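Local coordinates for protein cysteine desulfurase (Stenotrophomonas maltophilia, PDB 6WCI) that probably removes sulfur from L-cysteine to give L-alanine, using pyridoxal 5'-phosphate as cofactor and passing the sulfur to a carrier, at residues V225-K229 with Q318-E322; C237-A241 with L256-H262. All blocks are in the same frame, centred on the assembly; numbering follows the deposited sequence.

Interaction 1. Residues V225-K229 with Q318-E322; sequences VPHRK and QENVE
R228 NH1 lies 3.4 Å from E322 OE2 in a salt bridge. The carboxylate oxygen lies well out of the guanidinium plane, and the guanidinium and carboxylate planes are 52° apart. No N-H points at the oxygen, so the attraction is one of charge. The R228 chain turns back at its third torsion (chi3 -70°), which folds the guanidinium over toward E322, whose chain runs out extended. R228 NH2 has a second acidic partner, E350, in a salt bridge.

Nearer the backbone, the loop meets the helix. H227 O receives a CA-H...O contact from E322 CA at 3.4 Å, and V321 CG1 packs near P226 O. The H227 side chain starts away from 318-322, and its ND1 is hydrogen-bonded to E325, further along the same helix. Q318 CB presses on K229 CB at 3.5 Å. K229 and E319 run side by side, and CD of K229 lies 3.1 Å from OE2 of E319, while the ammonium stays apart from that carboxylate.

The contact packs the loop after strand 216-220 against the first turn of helix 318-336, in a class-V enzyme of the fold type I kind.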
loop_
_atom_site.group_PDB
_atom_site.type_symbol
_atom_site.label_atom_id
_atom_site.label_comp_id
_atom_site.label_asym_id
_atom_site.label_seq_id
_atom_site.Cartn_x
_atom_site.Cartn_y
_atom_site.Cartn_z
ATOM N N VAL B 225 -16.521 6.300 9.253
ATOM C CA VAL B 225 -15.614 7.246 9.906
ATOM C C VAL B 225 -15.450 8.578 9.178
ATOM O O VAL B 225 -15.074 9.556 9.838
ATOM C CB VAL B 225 -14.242 6.604 10.154
ATOM C CG1 VAL B 225 -14.420 5.375 11.020
ATOM C CG2 VAL B 225 -13.575 6.258 8.850
ATOM N N PRO B 226 -15.708 8.714 7.868
ATOM C CA PRO B 226 -15.677 10.068 7.292
ATOM C C PRO B 226 -16.945 10.876 7.502
ATOM O O PRO B 226 -16.914 12.092 7.272
ATOM C CB PRO B 226 -15.434 9.820 5.798
ATOM C CG PRO B 226 -15.866 8.446 5.541
ATOM C CD PRO B 226 -15.829 7.687 6.811
ATOM N N HIS B 227 -18.041 10.260 7.952
ATOM C CA HIS B 227 -19.338 10.920 7.996
ATOM C C HIS B 227 -19.946 11.028 9.388
ATOM O O HIS B 227 -20.923 11.771 9.559
ATOM C CB HIS B 227 -20.332 10.194 7.073
ATOM C CG HIS B 227 -19.883 10.129 5.647
ATOM N ND1 HIS B 227 -19.945 11.214 4.797
ATOM C CD2 HIS B 227 -19.346 9.117 4.927
ATOM C CE1 HIS B 227 -19.478 10.866 3.612
ATOM N NE2 HIS B 227 -19.108 9.598 3.664
ATOM N N ARG B 228 -19.402 10.329 10.382
ATOM C CA ARG B 228 -19.935 10.388 11.733
ATOM C C ARG B 228 -18.828 10.071 12.723
ATOM O O ARG B 228 -17.794 9.496 12.366
ATOM C CB ARG B 228 -21.087 9.404 11.919
ATOM C CG ARG B 228 -20.624 7.964 11.830
ATOM C CD ARG B 228 -21.782 7.027 11.557
ATOM N NE ARG B 228 -22.674 6.917 12.703
ATOM C CZ ARG B 228 -23.866 7.492 12.790
ATOM N NH1 ARG B 228 -24.328 8.236 11.791
ATOM N NH2 ARG B 228 -24.596 7.321 13.880
ATOM N N LYS B 229 -19.056 10.451 13.977
ATOM C CA LYS B 229 -18.129 10.076 15.032
ATOM C C LYS B 229 -18.283 8.597 15.321
ATOM O O LYS B 229 -19.391 8.120 15.579
ATOM C CB LYS B 229 -18.353 10.885 16.305
ATOM C CG LYS B 229 -17.306 10.530 17.362
ATOM C CD LYS B 229 -17.194 11.540 18.485
ATOM C CE LYS B 229 -16.019 11.205 19.400
ATOM N NZ LYS B 229 -16.081 9.810 19.946
ATOM N N GLN B 318 -16.351 15.520 14.619
ATOM C CA GLN B 318 -17.068 14.521 13.836
ATOM C C GLN B 318 -18.576 14.659 14.014
ATOM O O GLN B 318 -19.338 14.491 13.052
ATOM C CB GLN B 318 -16.606 13.114 14.228
ATOM C CG GLN B 318 -15.097 12.885 14.160
ATOM C CD GLN B 318 -14.428 12.924 15.532
ATOM O OE1 GLN B 318 -14.584 13.895 16.280
ATOM N NE2 GLN B 318 -13.682 11.863 15.870
ATOM N N GLU B 319 -19.027 14.971 15.234
ATOM C CA GLU B 319 -20.447 15.251 15.444
ATOM C C GLU B 319 -20.897 16.444 14.613
ATOM O O GLU B 319 -22.012 16.453 14.078
ATOM C CB GLU B 319 -20.734 15.510 16.924
ATOM C CG GLU B 319 -20.707 14.280 17.803
ATOM C CD GLU B 319 -19.390 14.112 18.537
ATOM O OE1 GLU B 319 -18.359 14.660 18.076
ATOM O OE2 GLU B 319 -19.391 13.430 19.586
ATOM N N ASN B 320 -20.045 17.466 14.498
ATOM C CA ASN B 320 -20.399 18.630 13.687
ATOM C C ASN B 320 -20.522 18.249 12.217
ATOM O O ASN B 320 -21.395 18.756 11.508
ATOM C CB ASN B 320 -19.360 19.739 13.869
ATOM C CG ASN B 320 -19.405 20.367 15.248
ATOM O OD1 ASN B 320 -20.476 20.566 15.816
ATOM N ND2 ASN B 320 -18.234 20.682 15.798
ATOM N N VAL B 321 -19.660 17.347 11.747
ATOM C CA VAL B 321 -19.727 16.892 10.359
ATOM C C VAL B 321 -21.011 16.110 10.114
ATOM O O VAL B 321 -21.688 16.298 9.096
ATOM C CB VAL B 321 -18.489 16.048 10.011
ATOM C CG1 VAL B 321 -18.752 15.223 8.768
ATOM C CG2 VAL B 321 -17.280 16.942 9.791
ATOM N N GLU B 322 -21.345 15.196 11.029
ATOM C CA GLU B 322 -22.559 14.402 10.880
ATOM C C GLU B 322 -23.790 15.293 10.802
ATOM O O GLU B 322 -24.686 15.062 9.980
ATOM C CB GLU B 322 -22.674 13.421 12.042
ATOM C CG GLU B 322 -24.033 12.766 12.172
ATOM C CD GLU B 322 -24.097 11.792 13.332
ATOM O OE1 GLU B 322 -23.137 11.748 14.130
ATOM O OE2 GLU B 322 -25.105 11.069 13.443
#

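Interaction 2. Residues C237-A241 with L256-H262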
loop_
_atom_site.group_PDB
_atom_site.type_symbol
_atom_site.label_atom_id
_atom_site.label_comp_id
_atom_site.label_asym_id
_atom_site.label_seq_id
_atom_site.Cartn_x
_atom_site.Cartn_y
_atom_site.Cartn_z
ATOM N N CYS B 237 -17.061 -4.758 18.719
ATOM C CA CYS B 237 -16.790 -5.694 17.641
ATOM C C CYS B 237 -15.419 -6.335 17.849
ATOM O O CYS B 237 -14.639 -5.911 18.703
ATOM C CB CYS B 237 -16.864 -4.986 16.287
ATOM S SG CYS B 237 -15.720 -3.569 16.089
ATOM N N ASP B 238 -15.132 -7.380 17.064
ATOM C CA ASP B 238 -13.812 -8.013 17.109
ATOM C C ASP B 238 -12.796 -7.374 16.163
ATOM O O ASP B 238 -11.588 -7.427 16.436
ATOM C CB ASP B 238 -13.931 -9.501 16.777
ATOM C CG ASP B 238 -14.816 -10.237 17.757
ATOM O OD1 ASP B 238 -14.345 -10.505 18.884
ATOM O OD2 ASP B 238 -15.995 -10.501 17.408
ATOM N N PHE B 239 -13.252 -6.802 15.050
ATOM C CA PHE B 239 -12.395 -6.231 14.015
ATOM C C PHE B 239 -13.147 -5.091 13.346
ATOM O O PHE B 239 -14.308 -5.266 12.995
ATOM C CB PHE B 239 -12.048 -7.238 12.915
ATOM C CG PHE B 239 -11.303 -8.452 13.388
ATOM C CD1 PHE B 239 -9.914 -8.451 13.453
ATOM C CD2 PHE B 239 -11.983 -9.609 13.710
ATOM C CE1 PHE B 239 -9.225 -9.584 13.872
ATOM C CE2 PHE B 239 -11.305 -10.743 14.123
ATOM C CZ PHE B 239 -9.920 -10.731 14.205
ATOM N N TYR B 240 -12.457 -3.971 13.088
ATOM C CA TYR B 240 -13.051 -2.803 12.442
ATOM C C TYR B 240 -12.066 -2.236 11.425
ATOM O O TYR B 240 -10.909 -1.965 11.765
ATOM C CB TYR B 240 -13.427 -1.749 13.491
ATOM C CG TYR B 240 -14.333 -0.626 13.013
ATOM C CD1 TYR B 240 -13.819 0.483 12.359
ATOM C CD2 TYR B 240 -15.702 -0.671 13.249
ATOM C CE1 TYR B 240 -14.664 1.528 11.941
ATOM C CE2 TYR B 240 -16.542 0.355 12.840
ATOM C CZ TYR B 240 -16.024 1.445 12.186
ATOM O OH TYR B 240 -16.881 2.456 11.784
ATOM N N ALA B 241 -12.516 -2.080 10.177
ATOM C CA ALA B 241 -11.668 -1.694 9.050
ATOM C C ALA B 241 -12.078 -0.333 8.488
ATOM O O ALA B 241 -13.264 -0.079 8.269
ATOM C CB ALA B 241 -11.754 -2.746 7.942
ATOM N N LEU B 256 -6.691 -1.456 10.228
ATOM C CA LEU B 256 -7.486 -2.500 10.871
ATOM C C LEU B 256 -7.323 -2.374 12.380
ATOM O O LEU B 256 -6.203 -2.458 12.890
ATOM C CB LEU B 256 -7.051 -3.897 10.407
ATOM C CG LEU B 256 -7.726 -5.074 11.110
ATOM C CD1 LEU B 256 -9.190 -5.207 10.665
ATOM C CD2 LEU B 256 -6.963 -6.416 10.928
ATOM N N TRP B 257 -8.422 -2.146 13.085
ATOM C CA TRP B 257 -8.458 -2.268 14.534
ATOM C C TRP B 257 -8.947 -3.662 14.905
ATOM O O TRP B 257 -9.797 -4.237 14.223
ATOM C CB TRP B 257 -9.383 -1.225 15.186
ATOM C CG TRP B 257 -9.485 -1.463 16.681
ATOM C CD1 TRP B 257 -8.650 -0.972 17.644
ATOM C CD2 TRP B 257 -10.430 -2.310 17.365
ATOM N NE1 TRP B 257 -9.027 -1.436 18.886
ATOM C CE2 TRP B 257 -10.119 -2.255 18.740
ATOM C CE3 TRP B 257 -11.504 -3.108 16.947
ATOM C CZ2 TRP B 257 -10.842 -2.967 19.700
ATOM C CZ3 TRP B 257 -12.228 -3.805 17.901
ATOM C CH2 TRP B 257 -11.895 -3.730 19.264
ATOM N N ALA B 258 -8.415 -4.196 16.002
ATOM C CA ALA B 258 -8.840 -5.504 16.481
ATOM C C ALA B 258 -8.661 -5.568 17.987
ATOM O O ALA B 258 -7.810 -4.879 18.553
ATOM C CB ALA B 258 -8.047 -6.643 15.819
ATOM N N ARG B 259 -9.465 -6.412 18.630
ATOM C CA ARG B 259 -9.209 -6.734 20.023
ATOM C C ARG B 259 -7.800 -7.297 20.171
ATOM O O ARG B 259 -7.308 -8.014 19.296
ATOM C CB ARG B 259 -10.243 -7.735 20.531
ATOM C CG ARG B 259 -11.670 -7.247 20.331
ATOM C CD ARG B 259 -12.641 -8.328 20.680
ATOM N NE ARG B 259 -12.385 -8.847 22.014
ATOM C CZ ARG B 259 -12.967 -8.379 23.113
ATOM N NH1 ARG B 259 -13.831 -7.373 23.025
ATOM N NH2 ARG B 259 -12.690 -8.917 24.297
ATOM N N ARG B 260 -7.148 -6.951 21.286
ATOM C CA ARG B 260 -5.760 -7.357 21.498
ATOM C C ARG B 260 -5.614 -8.875 21.504
ATOM O O ARG B 260 -4.618 -9.412 20.997
ATOM C CB ARG B 260 -5.235 -6.779 22.815
ATOM C CG ARG B 260 -3.756 -7.087 23.076
ATOM C CD ARG B 260 -2.919 -6.229 22.164
ATOM N NE ARG B 260 -1.521 -6.630 22.074
ATOM C CZ ARG B 260 -0.652 -6.027 21.274
ATOM N NH1 ARG B 260 -1.059 -5.008 20.518
ATOM N NH2 ARG B 260 0.607 -6.437 21.221
ATOM N N GLU B 261 -6.593 -9.583 22.082
ATOM C CA GLU B 261 -6.515 -11.043 22.156
ATOM C C GLU B 261 -6.432 -11.678 20.772
ATOM O O GLU B 261 -5.779 -12.711 20.603
ATOM C CB GLU B 261 -7.719 -11.606 22.919
ATOM C CG GLU B 261 -9.046 -11.375 22.215
ATOM C CD GLU B 261 -10.213 -12.086 22.871
ATOM O OE1 GLU B 261 -10.007 -13.168 23.460
ATOM O OE2 GLU B 261 -11.342 -11.556 22.789
ATOM N N HIS B 262 -7.083 -11.079 19.772
ATOM C CA HIS B 262 -7.009 -11.623 18.421
ATOM C C HIS B 262 -5.661 -11.328 17.786
ATOM O O HIS B 262 -5.065 -12.203 17.147
ATOM C CB HIS B 262 -8.141 -11.060 17.562
ATOM C CG HIS B 262 -9.506 -11.408 18.071
ATOM N ND1 HIS B 262 -9.755 -12.550 18.797
ATOM C CD2 HIS B 262 -10.691 -10.757 17.972
ATOM C CE1 HIS B 262 -11.038 -12.593 19.120
ATOM N NE2 HIS B 262 -11.626 -11.517 18.630
HETATM O O HOH W 1 -14.612 -5.173 21.541
#
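D238 and H262 both set CG beside their own backbone N (chi1 -61° in each), and this brings carboxylate and imidazole together. H262 NE2 donates to D238 OD1 at 2.9 Å. The oxygen sits almost in the ring plane, but the donor meets the carboxylate from above, 38° out of its plane. The H262 ring also lies nearly parallel to that of F239, slid so far that they barely overlap, with centroids 5.2 Å apart. W125 meets H262 edge-to-face.

Strands 239-241 and 256-258 pair antiparallel. Y240 and W257 form the hydrogen-bonded pair, with Y240 N to W257 O at 2.9 Å and W257 N to Y240 O at 2.8 Å. F239 with A258 and A241 with L256 are the non-hydrogen-bonded pairs beside it. On their face F239 CD1 touches A258 CB at 3.5 Å, and helix 114-126 packs on F239, A241 and L256. On the other face the edge of W257 meets C237 O in its plane, 3.3 Å from CZ3, with C237 SG obliquely alongside.

Beyond the strand, R259 N, at the N-cap of helix 260-265, donates to D238 O. A water joins C237 O to R259 NH1, and R259 NE pairs with E261 OE2 at 3.0 Å.

D238 is buried, and its carboxylate has several partners: R211 adds a salt bridge to OD1, and T217 N donates to OD2. Through them the hairpin and the helix after it are joined to strand 216-220 and to helix 203-212. These partners would probably keep the carboxylate ionised.

From the N terminus, the chain leaves strand 216-220 and enters the loop 225-229, the first half of interaction 1. It passes helix 232-235 and reaches 237-241. Interaction 2 closes soon after, when 256-258 comes back as the second arm of a hairpin and runs on into helix 260-265. Interaction 1 closes only at the start of helix 318-336, 89 residues after the loop 225-229. The short loop therefore lies wholly within the long one. Interaction 2 pairs strands 239-243 and 254-258, next to the edge strand 108-111 of the seven-stranded sheet. Interaction 1 joins a loop from that sheet to the helix preceding strand 342-345 of the six-stranded sheet. The two contacts meet directly: V225 CG1 packs 3.9 Å from Y240 OH, which is hydrogen-bonded to H192.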